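Local coordinates for group II chitinase (Ostrinia furnacalis, PDB 6JAV), which probably hydrolyses chitin as an endochitinase of glycoside hydrolase family 18, this chain being the first catalytic domain of a much longer protein, at residues Y251-L265 and M309-F322. Numbering follows the deposited sequence.
Sequences YGQSFTIENRGIHGL and MGPYAYKGNQWVSF. Unlike the reference sequence in segment 251-265: Glu258 (reference Gly), Asn259 (reference Asp), Arg260 (reference Lys), Gly261 (reference Asp), Ile262 (reference Ala), His263 (reference Asn).
Phe255 and Trp319 sit opposite each other across an antiparallel strand pair, their side chains side by side on the same side of the sheet. Phe255 N donates to Trp319 O (2.8 Å) and Trp319 N to Phe255 O. Gln253 and Ser321 repeat this hydrogen-bonded pattern, though the bond from Gln253 N is weak; at the far end Ile257 N reaches Asn317 O, in the type II' turn of the hairpin.

In an offset edge-to-face pair, Trp319 turns the edge of its six-membered ring toward the face of Phe255, planes at 84° and CE3 3.5 Å from Phe255 CD1. The indole swings away from its own backbone N (chi1 -167°, CG beside the carbonyl carbon) to reach the returning loop, where NE1 donates to His263 O at 2.8 Å. The oxygen lies in the indole plane, but the N-H approaches from above the carbonyl plane. Leu265 CD2 meets the benzo end of the indole rim at CH2, 4.0 Å away. The side chain of the same His263 makes the other aromatic contact: its ring lies over one face of Tyr314 in an offset stack, centroids 4.2 Å apart and planes at 11°.

At the turn end Gln318 NE2 bridges Thr256 OG1 (3.1 Å) and Asn317 OD1; Thr256 OG1 also hydrogen-bonds to the backbone O of Gly272, and Gln318 OE1 to the backbone N of Glu274. The Arg260 guanidinium stacks nearly parallel on the Asn317 amide.

Strand 244-257 runs from the TIM barrel into a smaller antiparallel sheet, consistent with the alpha+beta insertion domain of family 18 chitinases. Strand 284-286 pairs with it; on its other side strand 318-321 pairs with 312-315, which in turn pairs with 300-302, while helix 287-296 packs against Val320 and Phe322.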
ATOM      1  N   TYR A 251      -7.477  -4.377  -4.616  1.00  9.96           N
ATOM      2  CA  TYR A 251      -7.936  -5.660  -4.115  1.00  9.75           C
ATOM      3  C   TYR A 251      -9.070  -5.402  -3.131  1.00 10.12           C
ATOM      4  O   TYR A 251      -9.355  -4.257  -2.748  1.00 10.78           O
ATOM      5  CB  TYR A 251      -6.785  -6.411  -3.399  1.00  9.83           C
ATOM      6  CG  TYR A 251      -6.341  -5.670  -2.146  1.00 10.69           C
ATOM      7  CD1 TYR A 251      -5.407  -4.644  -2.224  1.00 11.42           C
ATOM      8  CD2 TYR A 251      -6.896  -5.981  -0.904  1.00 10.09           C
ATOM      9  CE1 TYR A 251      -5.024  -3.925  -1.084  1.00 12.02           C
ATOM     10  CE2 TYR A 251      -6.555  -5.264   0.232  1.00 11.74           C
ATOM     11  CZ  TYR A 251      -5.606  -4.243   0.120  1.00 12.13           C
ATOM     12  OH  TYR A 251      -5.222  -3.535   1.241  1.00 16.82           O
ATOM     13  N   GLY A 252      -9.695  -6.493  -2.704  1.00  9.73           N
ATOM     14  CA  GLY A 252     -10.732  -6.416  -1.704  1.00 10.32           C
ATOM     15  C   GLY A 252     -10.445  -7.303  -0.513  1.00 10.13           C
ATOM     16  O   GLY A 252      -9.644  -8.239  -0.569  1.00 11.11           O
ATOM     17  N   GLN A 253     -11.111  -6.968   0.598  1.00 11.19           N
ATOM     18  CA  GLN A 253     -11.142  -7.818   1.777  1.00 10.84           C
ATOM     19  C   GLN A 253     -12.387  -8.688   1.715  1.00 11.92           C
ATOM     20  O   GLN A 253     -13.502  -8.187   1.486  1.00 12.24           O
ATOM     21  CB  GLN A 253     -11.153  -6.978   3.055  1.00 11.88           C
ATOM     22  CG  GLN A 253      -9.810  -6.296   3.338  1.00 11.73           C
ATOM     23  CD  GLN A 253      -8.749  -7.228   3.918  1.00 14.29           C
ATOM     24  OE1 GLN A 253      -9.044  -8.326   4.420  1.00 15.45           O
ATOM     25  NE2 GLN A 253      -7.489  -6.786   3.868  1.00 15.97           N
ATOM     26  N   SER A 254     -12.192  -9.994   1.893  1.00 12.19           N
ATOM     27  CA  SER A 254     -13.288 -10.946   1.769  1.00 11.52           C
ATOM     28  C   SER A 254     -13.614 -11.581   3.110  1.00 13.87           C
ATOM     29  O   SER A 254     -12.775 -11.672   4.008  1.00 14.26           O
ATOM     30  CB  SER A 254     -12.941 -12.043   0.761  1.00 12.59           C
ATOM     31  OG  SER A 254     -11.938 -12.852   1.317  1.00 13.09           O
ATOM     32  N   PHE A 255     -14.860 -12.037   3.219  1.00 13.32           N
ATOM     33  CA  PHE A 255     -15.423 -12.481   4.490  1.00 13.18           C
ATOM     34  C   PHE A 255     -16.344 -13.667   4.230  1.00 13.66           C
ATOM     35  O   PHE A 255     -17.031 -13.712   3.206  1.00 15.05           O
ATOM     36  CB  PHE A 255     -16.306 -11.385   5.128  1.00 15.53           C
ATOM     37  CG  PHE A 255     -15.624 -10.043   5.363  1.00 14.69           C
ATOM     38  CD1 PHE A 255     -15.407  -9.164   4.304  1.00 14.22           C
ATOM     39  CD2 PHE A 255     -15.295  -9.627   6.649  1.00 14.65           C
ATOM     40  CE1 PHE A 255     -14.818  -7.926   4.505  1.00 14.86           C
ATOM     41  CE2 PHE A 255     -14.708  -8.375   6.857  1.00 14.92           C
ATOM     42  CZ  PHE A 255     -14.491  -7.522   5.790  1.00 14.92           C
ATOM     43  N   THR A 256     -16.355 -14.622   5.167  1.00 14.62           N
ATOM     44  CA  THR A 256     -17.379 -15.672   5.211  1.00 18.21           C
ATOM     45  C   THR A 256     -18.438 -15.232   6.218  1.00 17.10           C
ATOM     46  O   THR A 256     -18.149 -15.104   7.413  1.00 19.79           O
ATOM     47  CB  THR A 256     -16.759 -17.021   5.575  1.00 18.43           C
ATOM     48  OG1 THR A 256     -15.855 -17.439   4.533  1.00 18.46           O
ATOM     49  CG2 THR A 256     -17.861 -18.099   5.698  1.00 21.16           C
ATOM     50  N   ILE A 257     -19.627 -14.938   5.726  1.00 18.09           N
ATOM     51  CA  ILE A 257     -20.680 -14.399   6.583  1.00 21.55           C
ATOM     52  C   ILE A 257     -21.410 -15.540   7.269  1.00 23.88           C
ATOM     53  O   ILE A 257     -21.563 -16.637   6.720  1.00 25.90           O
ATOM     54  CB  ILE A 257     -21.638 -13.445   5.845  1.00 20.84           C
ATOM     55  CG1 ILE A 257     -22.270 -14.129   4.642  1.00 22.99           C
ATOM     56  CG2 ILE A 257     -20.879 -12.189   5.408  1.00 22.52           C
ATOM     57  CD1 ILE A 257     -23.306 -13.282   3.928  1.00 28.66           C
ATOM     58  N   GLU A 258     -21.849 -15.270   8.504  1.00 28.27           N
ATOM     59  CA  GLU A 258     -22.496 -16.296   9.315  1.00 34.09           C
ATOM     60  C   GLU A 258     -23.828 -16.732   8.741  1.00 38.26           C
ATOM     61  O   GLU A 258     -24.276 -17.847   9.027  1.00 45.55           O
ATOM     62  CB  GLU A 258     -22.726 -15.774  10.730  1.00 32.34           C
ATOM     63  CG  GLU A 258     -21.499 -15.822  11.607  1.00 34.53           C
ATOM     64  CD  GLU A 258     -21.830 -15.569  13.060  1.00 53.67           C
ATOM     65  OE1 GLU A 258     -23.022 -15.340  13.365  1.00 59.93           O
ATOM     66  OE2 GLU A 258     -20.896 -15.584  13.891  1.00 50.36           O
ATOM     67  N   ASN A 259     -24.458 -15.894   7.926  1.00 34.70           N
ATOM     68  CA  ASN A 259     -25.851 -16.110   7.558  1.00 56.69           C
ATOM     69  C   ASN A 259     -26.066 -15.512   6.174  1.00 59.51           C
ATOM     70  O   ASN A 259     -25.970 -14.291   6.010  1.00 54.39           O
ATOM     71  CB  ASN A 259     -26.747 -15.435   8.590  1.00 53.19           C
ATOM     72  CG  ASN A 259     -28.118 -16.034   8.642  1.00 56.07           C
ATOM     73  OD1 ASN A 259     -28.302 -17.137   9.152  1.00 61.89           O
ATOM     74  ND2 ASN A 259     -29.102 -15.304   8.127  1.00 54.86           N
ATOM     75  N   ARG A 260     -26.360 -16.368   5.189  1.00 57.40           N
ATOM     76  CA  ARG A 260     -26.573 -15.903   3.821  1.00 52.02           C
ATOM     77  C   ARG A 260     -27.766 -14.962   3.704  1.00 61.92           C
ATOM     78  O   ARG A 260     -27.858 -14.222   2.715  1.00 57.94           O
ATOM     79  CB  ARG A 260     -26.786 -17.094   2.878  1.00 51.33           C
ATOM     80  CG  ARG A 260     -26.201 -18.404   3.373  1.00 50.08           C
ATOM     81  CD  ARG A 260     -26.064 -19.415   2.247  1.00 54.25           C
ATOM     82  NE  ARG A 260     -25.117 -20.470   2.596  1.00 64.46           N
ATOM     83  CZ  ARG A 260     -24.237 -21.001   1.752  1.00 61.85           C
ATOM     84  NH1 ARG A 260     -24.182 -20.583   0.492  1.00 54.93           N
ATOM     85  NH2 ARG A 260     -23.410 -21.953   2.169  1.00 57.90           N
ATOM     86  N   GLY A 261     -28.667 -14.964   4.699  1.00 58.34           N
ATOM     87  CA  GLY A 261     -29.928 -14.236   4.628  1.00 52.30           C
ATOM     88  C   GLY A 261     -29.840 -12.746   4.883  1.00 52.73           C
ATOM     89  O   GLY A 261     -30.710 -12.000   4.427  1.00 54.02           O
ATOM     90  N   ILE A 262     -28.834 -12.292   5.619  1.00 43.87           N
ATOM     91  CA  ILE A 262     -28.517 -10.873   5.656  1.00 42.83           C
ATOM     92  C   ILE A 262     -27.146 -10.687   5.027  1.00 39.63           C
ATOM     93  O   ILE A 262     -26.269 -11.549   5.144  1.00 43.46           O
ATOM     94  CB  ILE A 262     -28.572 -10.252   7.066  1.00 47.55           C
ATOM     95  CG1 ILE A 262     -27.591 -10.961   8.005  1.00 41.69           C
ATOM     96  CG2 ILE A 262     -30.009 -10.269   7.603  1.00 52.99           C
ATOM     97  CD1 ILE A 262     -27.435 -10.259   9.332  1.00 39.28           C
ATOM     98  N   HIS A 263     -26.962  -9.551   4.352  1.00 34.10           N
ATOM     99  CA  HIS A 263     -25.734  -9.397   3.579  1.00 30.36           C
ATOM    100  C   HIS A 263     -25.250  -7.952   3.483  1.00 28.17           C
ATOM    101  O   HIS A 263     -24.546  -7.626   2.520  1.00 26.46           O
ATOM    102  CB  HIS A 263     -25.941  -9.981   2.185  1.00 29.31           C
ATOM    103  CG  HIS A 263     -27.282  -9.667   1.604  1.00 39.22           C
ATOM    104  ND1 HIS A 263     -27.673  -8.383   1.281  1.00 38.53           N
ATOM    105  CD2 HIS A 263     -28.338 -10.466   1.318  1.00 39.42           C
ATOM    106  CE1 HIS A 263     -28.904  -8.408   0.801  1.00 42.94           C
ATOM    107  NE2 HIS A 263     -29.331  -9.658   0.816  1.00 43.54           N
ATOM    108  N   GLY A 264     -25.595  -7.086   4.427  1.00 24.50           N
ATOM    109  CA  GLY A 264     -25.166  -5.704   4.399  1.00 23.21           C
ATOM    110  C   GLY A 264     -23.849  -5.468   5.121  1.00 18.23           C
ATOM    111  O   GLY A 264     -23.041  -6.383   5.326  1.00 19.61           O
ATOM    112  N   LEU A 265     -23.643  -4.206   5.509  1.00 21.12           N
ATOM    113  CA  LEU A 265     -22.480  -3.812   6.292  1.00 19.55           C
ATOM    114  C   LEU A 265     -22.681  -4.214   7.744  1.00 22.86           C
ATOM    115  O   LEU A 265     -23.813  -4.304   8.229  1.00 22.30           O
ATOM    116  CB  LEU A 265     -22.304  -2.292   6.242  1.00 21.84           C
ATOM    117  CG  LEU A 265     -21.901  -1.618   4.932  1.00 24.66           C
ATOM    118  CD1 LEU A 265     -21.929  -0.098   5.113  1.00 21.53           C
ATOM    119  CD2 LEU A 265     -20.521  -2.103   4.469  1.00 20.71           C
ATOM    120  N   MET A 309     -17.964   5.303   0.172  1.00 14.25           N
ATOM    121  CA  MET A 309     -17.110   4.129   0.080  1.00 13.33           C
ATOM    122  C   MET A 309     -17.476   3.424  -1.210  1.00 13.07           C
ATOM    123  O   MET A 309     -18.544   3.668  -1.795  1.00 13.88           O
ATOM    124  CB  MET A 309     -17.331   3.198   1.260  1.00 13.39           C
ATOM    125  CG  MET A 309     -18.767   2.627   1.303  1.00 14.86           C
ATOM    126  SD  MET A 309     -19.046   1.544   2.689  1.00 17.16           S
ATOM    127  CE  MET A 309     -19.171   2.697   4.070  1.00 22.80           C
ATOM    128  N   GLY A 310     -16.572   2.547  -1.648  1.00 12.85           N
ATOM    129  CA  GLY A 310     -16.793   1.739  -2.822  1.00 12.51           C
ATOM    130  C   GLY A 310     -17.802   0.628  -2.603  1.00 11.38           C
ATOM    131  O   GLY A 310     -18.464   0.533  -1.559  1.00 12.57           O
ATOM    132  N   PRO A 311     -17.949  -0.229  -3.610  1.00 12.16           N
ATOM    133  CA  PRO A 311     -18.957  -1.296  -3.545  1.00 12.44           C
ATOM    134  C   PRO A 311     -18.571  -2.423  -2.607  1.00 10.43           C
ATOM    135  O   PRO A 311     -17.424  -2.597  -2.182  1.00 10.77           O
ATOM    136  CB  PRO A 311     -19.025  -1.824  -4.979  1.00 11.46           C
ATOM    137  CG  PRO A 311     -17.719  -1.402  -5.580  1.00 21.16           C
ATOM    138  CD  PRO A 311     -17.278  -0.154  -4.915  1.00 12.79           C
ATOM    139  N   TYR A 312     -19.575  -3.251  -2.310  1.00 10.97           N
ATOM    140  CA  TYR A 312     -19.313  -4.613  -1.870  1.00 10.88           C
ATOM    141  C   TYR A 312     -20.108  -5.561  -2.759  1.00 12.97           C
ATOM    142  O   TYR A 312     -21.013  -5.144  -3.481  1.00 13.47           O
ATOM    143  CB  TYR A 312     -19.590  -4.837  -0.379  1.00 12.87           C
ATOM    144  CG  TYR A 312     -21.028  -4.618   0.055  1.00 13.66           C
ATOM    145  CD1 TYR A 312     -21.949  -5.657  -0.013  1.00 16.59           C
ATOM    146  CD2 TYR A 312     -21.443  -3.391   0.570  1.00 16.22           C
ATOM    147  CE1 TYR A 312     -23.262  -5.472   0.413  1.00 18.99           C
ATOM    148  CE2 TYR A 312     -22.773  -3.203   1.000  1.00 18.08           C
ATOM    149  CZ  TYR A 312     -23.652  -4.245   0.910  1.00 18.68           C
ATOM    150  OH  TYR A 312     -24.967  -4.082   1.320  1.00 23.63           O
ATOM    151  N   ALA A 313     -19.712  -6.823  -2.749  1.00 11.48           N
ATOM    152  CA  ALA A 313     -20.377  -7.834  -3.576  1.00 12.97           C
ATOM    153  C   ALA A 313     -20.489  -9.137  -2.802  1.00 13.20           C
ATOM    154  O   ALA A 313     -19.638  -9.459  -1.972  1.00 12.94           O
ATOM    155  CB  ALA A 313     -19.621  -8.056  -4.896  1.00 12.41           C
ATOM    156  N   TYR A 314     -21.539  -9.924  -3.095  1.00 14.97           N
ATOM    157  CA  TYR A 314     -21.735 -11.131  -2.303  1.00 15.94           C
ATOM    158  C   TYR A 314     -22.410 -12.223  -3.120  1.00 12.42           C
ATOM    159  O   TYR A 314     -23.081 -11.959  -4.119  1.00 15.86           O
ATOM    160  CB  TYR A 314     -22.531 -10.863  -1.012  1.00 14.69           C
ATOM    161  CG  TYR A 314     -23.941 -10.367  -1.283  1.00 18.39           C
ATOM    162  CD1 TYR A 314     -24.210  -9.014  -1.481  1.00 19.60           C
ATOM    163  CD2 TYR A 314     -24.998 -11.270  -1.387  1.00 21.45           C
ATOM    164  CE1 TYR A 314     -25.493  -8.566  -1.756  1.00 21.69           C
ATOM    165  CE2 TYR A 314     -26.273 -10.835  -1.649  1.00 20.53           C
ATOM    166  CZ  TYR A 314     -26.521  -9.492  -1.837  1.00 23.86           C
ATOM    167  OH  TYR A 314     -27.806  -9.080  -2.110  1.00 27.97           O
ATOM    168  N   LYS A 315     -22.186 -13.459  -2.683  1.00 14.90           N
ATOM    169  CA  LYS A 315     -22.905 -14.609  -3.223  1.00 16.12           C
ATOM    170  C   LYS A 315     -22.841 -15.710  -2.182  1.00 16.55           C
ATOM    171  O   LYS A 315     -21.761 -16.040  -1.681  1.00 17.49           O
ATOM    172  CB  LYS A 315     -22.300 -15.082  -4.546  1.00 17.52           C
ATOM    173  CG  LYS A 315     -23.115 -16.233  -5.151  1.00 19.72           C
ATOM    174  CD  LYS A 315     -22.622 -16.624  -6.504  1.00 25.00           C
ATOM    175  CE  LYS A 315     -23.537 -17.681  -7.114  1.00 27.29           C
ATOM    176  NZ  LYS A 315     -22.926 -18.248  -8.353  1.00 28.52           N
ATOM    177  N   GLY A 316     -23.999 -16.262  -1.839  1.00 22.28           N
ATOM    178  CA  GLY A 316     -24.011 -17.286  -0.808  1.00 22.28           C
ATOM    179  C   GLY A 316     -23.494 -16.701   0.486  1.00 19.72           C
ATOM    180  O   GLY A 316     -23.913 -15.622   0.914  1.00 24.43           O
ATOM    181  N   ASN A 317     -22.525 -17.383   1.097  1.00 18.49           N
ATOM    182  CA  ASN A 317     -21.924 -16.901   2.333  1.00 19.28           C
ATOM    183  C   ASN A 317     -20.595 -16.171   2.112  1.00 19.10           C
ATOM    184  O   ASN A 317     -19.830 -16.006   3.063  1.00 20.39           O
ATOM    185  CB  ASN A 317     -21.795 -18.029   3.367  1.00 22.24           C
ATOM    186  CG  ASN A 317     -20.680 -19.019   3.051  1.00 26.33           C
ATOM    187  OD1 ASN A 317     -20.086 -19.006   1.969  1.00 24.04           O
ATOM    188  ND2 ASN A 317     -20.392 -19.891   4.009  1.00 30.97           N
ATOM    189  N   GLN A 318     -20.312 -15.737   0.888  1.00 17.91           N
ATOM    190  CA  GLN A 318     -19.086 -15.003   0.584  1.00 16.69           C
ATOM    191  C   GLN A 318     -19.413 -13.539   0.324  1.00 15.96           C
ATOM    192  O   GLN A 318     -20.408 -13.222  -0.331  1.00 15.34           O
ATOM    193  CB  GLN A 318     -18.422 -15.592  -0.650  1.00 14.73           C
ATOM    194  CG  GLN A 318     -17.966 -17.030  -0.424  1.00 17.46           C
ATOM    195  CD  GLN A 318     -16.955 -17.124   0.694  1.00 18.32           C
ATOM    196  OE1 GLN A 318     -15.848 -16.585   0.592  1.00 18.27           O
ATOM    197  NE2 GLN A 318     -17.327 -17.784   1.782  1.00 20.00           N
ATOM    198  N   TRP A 319     -18.559 -12.639   0.833  1.00 14.29           N
ATOM    199  CA  TRP A 319     -18.824 -11.202   0.776  1.00 13.52           C
ATOM    200  C   TRP A 319     -17.478 -10.489   0.636  1.00 10.40           C
ATOM    201  O   TRP A 319     -16.530 -10.846   1.343  1.00 13.28           O
ATOM    202  CB  TRP A 319     -19.493 -10.814   2.106  1.00 14.74           C
ATOM    203  CG  TRP A 319     -20.156  -9.471   2.246  1.00 14.88           C
ATOM    204  CD1 TRP A 319     -21.518  -9.211   2.229  1.00 16.43           C
ATOM    205  CD2 TRP A 319     -19.521  -8.226   2.567  1.00 13.35           C
ATOM    206  NE1 TRP A 319     -21.748  -7.873   2.474  1.00 15.84           N
ATOM    207  CE2 TRP A 319     -20.541  -7.247   2.682  1.00 15.31           C
ATOM    208  CE3 TRP A 319     -18.177  -7.830   2.734  1.00 13.43           C
ATOM    209  CZ2 TRP A 319     -20.268  -5.909   2.973  1.00 13.24           C
ATOM    210  CZ3 TRP A 319     -17.903  -6.493   3.039  1.00 14.01           C
ATOM    211  CH2 TRP A 319     -18.941  -5.548   3.142  1.00 14.63           C
ATOM    212  N   VAL A 320     -17.380  -9.505  -0.258  1.00 11.15           N
ATOM    213  CA  VAL A 320     -16.095  -8.819  -0.471  1.00 11.24           C
ATOM    214  C   VAL A 320     -16.331  -7.328  -0.656  1.00 11.48           C
ATOM    215  O   VAL A 320     -17.271  -6.917  -1.338  1.00 12.36           O
ATOM    216  CB  VAL A 320     -15.341  -9.439  -1.673  1.00 11.01           C
ATOM    217  CG1 VAL A 320     -16.106  -9.248  -2.971  1.00 11.84           C
ATOM    218  CG2 VAL A 320     -13.905  -8.851  -1.785  1.00 12.67           C
ATOM    219  N   SER A 321     -15.472  -6.499  -0.046  1.00 10.52           N
ATOM    220  CA  SER A 321     -15.550  -5.057  -0.263  1.00  9.52           C
ATOM    221  C   SER A 321     -14.293  -4.594  -0.983  1.00  9.51           C
ATOM    222  O   SER A 321     -13.210  -5.138  -0.751  1.00 10.93           O
ATOM    223  CB  SER A 321     -15.708  -4.301   1.062  1.00 10.65           C
ATOM    224  OG  SER A 321     -14.630  -4.570   1.934  1.00 11.03           O
ATOM    225  N   PHE A 322     -14.441  -3.596  -1.855  1.00  8.90           N
ATOM    226  CA  PHE A 322     -13.380  -3.259  -2.803  1.00  9.73           C
ATOM    227  C   PHE A 322     -13.668  -1.903  -3.432  1.00  9.62           C
ATOM    228  O   PHE A 322     -14.730  -1.301  -3.225  1.00 10.37           O
ATOM    229  CB  PHE A 322     -13.249  -4.359  -3.882  1.00  9.54           C
ATOM    230  CG  PHE A 322     -14.441  -4.457  -4.786  1.00  9.74           C
ATOM    231  CD1 PHE A 322     -15.601  -5.103  -4.350  1.00 11.17           C
ATOM    232  CD2 PHE A 322     -14.444  -3.868  -6.042  1.00  9.95           C
ATOM    233  CE1 PHE A 322     -16.733  -5.183  -5.178  1.00 11.32           C
ATOM    234  CE2 PHE A 322     -15.589  -3.961  -6.886  1.00 12.22           C
ATOM    235  CZ  PHE A 322     -16.723  -4.611  -6.420  1.00 11.59           C
TER
HETATM  236  O   HOH W   1     -21.664 -19.690   6.561  1.00 42.30           O
HETATM  237  O   HOH W   2     -21.883 -19.890  -0.528  1.00 41.35           O
HETATM  238  O   HOH W   3     -27.131  -5.984   0.983  1.00 34.61           O